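Local coordinates for protein actinorhodin polyketide putative beta-ketoacyl synthase 2 (Streptomyces coelicolor A3, PDB 1TQY) that probably serves as the chain length factor that pairs with a ketosynthase in making the polyketide backbone of the antibiotic actinorhodin, at residues A266-P271 and L281-R286. Numbering follows the deposited sequence.
Sequences ASTFDP and LERAIR
The guanidinium of Arg283 lies with one face over Thr268, whose CB is 3.7 Å from Arg283 NH2, while the carbonyl oxygen of Phe269 and a water both lie in the guanidinium plane, at its rim. That oxygen is 3.8 Å from Arg283 NH2, and the water closes the gap: it accepts from Arg283 NH2 at 2.6 Å and donates to Phe269 O at 2.9 Å. Arg283 runs nearly extended to CD and then bends at chi3 (72°), which folds the guanidinium over the threonine. NH2 also hydrogen-bonds to the backbone of the chain of another protein, and Phe269 makes backbone hydrogen bonds to that chain, so both segments reach the subunit interface.

Both branches of Thr268 touch the helix. CG2 lies 3.6 Å from Ala284 N, and OG1 is 3.7 Å from Ala284 CB. A chi1 of 63° turns OG1 to where it is hydrogen-bonded with Gly280 O and Asn403 ND2; Asp270 OD1 meets Gly280 N and the same asparagine amide. Two residues earlier in the strand, Ala266 CB approaches Ala284 O at 3.4 Å. The axes of strand 266-269 and helix 281-286 approach to 7.2 Å, consistent with the small side chains of Ala266 and Ala284 between them, and no direct hydrogen bond crosses between the segments.

The nine-residue connection, with no helix or strand, turns the chain back so that the helix runs nearly antiparallel to the strand, at 162°. Such a helix laid on strand 260-269, itself paired with strand 402-410, is characteristic of the layered alpha-beta architecture of the thiolase-like fold of beta-ketoacyl synthases.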
loop_
_atom_site.group_PDB
_atom_site.type_symbol
_atom_site.label_atom_id
_atom_site.label_comp_id
_atom_site.label_asym_id
_atom_site.label_seq_id
_atom_site.Cartn_x
_atom_site.Cartn_y
_atom_site.Cartn_z
ATOM N N ALA B 266 -10.070 10.925 -8.150
ATOM C CA ALA B 266 -10.526 11.302 -6.818
ATOM C C ALA B 266 -10.845 10.093 -5.943
ATOM O O ALA B 266 -11.357 9.079 -6.429
ATOM C CB ALA B 266 -11.750 12.200 -6.920
ATOM N N SER B 267 -10.544 10.221 -4.651
ATOM C CA SER B 267 -10.790 9.166 -3.673
ATOM C C SER B 267 -11.491 9.755 -2.457
ATOM O O SER B 267 -11.084 10.800 -1.951
ATOM C CB SER B 267 -9.475 8.538 -3.192
ATOM O OG SER B 267 -8.778 7.909 -4.248
ATOM N N THR B 268 -12.552 9.099 -1.996
ATOM C CA THR B 268 -13.263 9.551 -0.798
ATOM C C THR B 268 -13.463 8.314 0.059
ATOM O O THR B 268 -13.154 7.204 -0.372
ATOM C CB THR B 268 -14.661 10.164 -1.100
ATOM O OG1 THR B 268 -15.511 9.166 -1.675
ATOM C CG2 THR B 268 -14.553 11.362 -2.045
ATOM N N PHE B 269 -13.950 8.499 1.280
ATOM C CA PHE B 269 -14.180 7.373 2.175
ATOM C C PHE B 269 -15.535 7.552 2.858
ATOM O O PHE B 269 -15.828 8.628 3.368
ATOM C CB PHE B 269 -13.069 7.291 3.228
ATOM C CG PHE B 269 -13.080 6.009 4.011
ATOM C CD1 PHE B 269 -12.822 4.797 3.379
ATOM C CD2 PHE B 269 -13.388 6.003 5.363
ATOM C CE1 PHE B 269 -12.871 3.586 4.085
ATOM C CE2 PHE B 269 -13.442 4.799 6.088
ATOM C CZ PHE B 269 -13.183 3.590 5.445
ATOM N N ASP B 270 -16.361 6.512 2.866
ATOM C CA ASP B 270 -17.686 6.616 3.482
ATOM C C ASP B 270 -17.627 6.797 4.994
ATOM O O ASP B 270 -16.653 6.410 5.636
ATOM C CB ASP B 270 -18.528 5.365 3.198
ATOM C CG ASP B 270 -18.838 5.174 1.724
ATOM O OD1 ASP B 270 -18.735 6.138 0.941
ATOM O OD2 ASP B 270 -19.206 4.048 1.352
ATOM N N PRO B 271 -18.668 7.413 5.585
ATOM C CA PRO B 271 -18.687 7.602 7.036
ATOM C C PRO B 271 -18.842 6.248 7.728
ATOM O O PRO B 271 -19.412 5.297 7.171
ATOM C CB PRO B 271 -19.905 8.499 7.260
ATOM C CG PRO B 271 -20.793 8.148 6.117
ATOM C CD PRO B 271 -19.804 8.108 4.965
ATOM N N LEU B 281 -19.561 8.141 -2.591
ATOM C CA LEU B 281 -19.359 7.844 -4.010
ATOM C C LEU B 281 -19.720 9.036 -4.894
ATOM O O LEU B 281 -19.003 9.362 -5.856
ATOM C CB LEU B 281 -20.185 6.618 -4.434
ATOM C CG LEU B 281 -20.136 6.189 -5.914
ATOM C CD1 LEU B 281 -18.687 5.941 -6.309
ATOM C CD2 LEU B 281 -20.963 4.923 -6.141
ATOM N N GLU B 282 -20.837 9.687 -4.580
ATOM C CA GLU B 282 -21.266 10.843 -5.362
ATOM C C GLU B 282 -20.162 11.899 -5.280
ATOM O O GLU B 282 -19.724 12.426 -6.299
ATOM C CB GLU B 282 -22.585 11.415 -4.815
ATOM C CG GLU B 282 -23.132 12.604 -5.615
ATOM C CD GLU B 282 -24.318 13.283 -4.931
ATOM O OE1 GLU B 282 -24.779 14.329 -5.439
ATOM O OE2 GLU B 282 -24.784 12.767 -3.892
ATOM N N ARG B 283 -19.703 12.185 -4.067
ATOM C CA ARG B 283 -18.648 13.176 -3.890
ATOM C C ARG B 283 -17.397 12.848 -4.721
ATOM O O ARG B 283 -16.841 13.731 -5.377
ATOM C CB ARG B 283 -18.271 13.325 -2.408
ATOM C CG ARG B 283 -17.157 14.357 -2.161
ATOM C CD ARG B 283 -17.036 14.791 -0.693
ATOM N NE ARG B 283 -16.465 13.763 0.181
ATOM C CZ ARG B 283 -17.166 12.793 0.757
ATOM N NH1 ARG B 283 -18.477 12.716 0.557
ATOM N NH2 ARG B 283 -16.554 11.900 1.524
ATOM N N ALA B 284 -16.960 11.589 -4.699
ATOM C CA ALA B 284 -15.781 11.191 -5.467
ATOM C C ALA B 284 -15.980 11.516 -6.945
ATOM O O ALA B 284 -15.095 12.073 -7.599
ATOM C CB ALA B 284 -15.508 9.681 -5.293
ATOM N N ILE B 285 -17.149 11.171 -7.475
ATOM C CA ILE B 285 -17.440 11.441 -8.874
ATOM C C ILE B 285 -17.306 12.925 -9.205
ATOM O O ILE B 285 -16.598 13.302 -10.143
ATOM C CB ILE B 285 -18.854 11.014 -9.258
ATOM C CG1 ILE B 285 -18.992 9.496 -9.131
ATOM C CG2 ILE B 285 -19.145 11.486 -10.679
ATOM C CD1 ILE B 285 -20.418 9.017 -9.200
ATOM N N ARG B 286 -17.980 13.766 -8.431
ATOM C CA ARG B 286 -17.924 15.203 -8.685
ATOM C C ARG B 286 -16.520 15.764 -8.495
ATOM O O ARG B 286 -16.141 16.739 -9.145
ATOM C CB ARG B 286 -18.888 15.956 -7.773
ATOM C CG ARG B 286 -20.332 15.644 -8.000
ATOM C CD ARG B 286 -21.201 16.339 -6.963
ATOM N NE ARG B 286 -22.596 15.985 -7.172
ATOM C CZ ARG B 286 -23.352 16.469 -8.151
ATOM N NH1 ARG B 286 -22.850 17.349 -9.013
ATOM N NH2 ARG B 286 -24.602 16.043 -8.287
HETATM O O HOH W 1 -18.145 10.146 2.490
#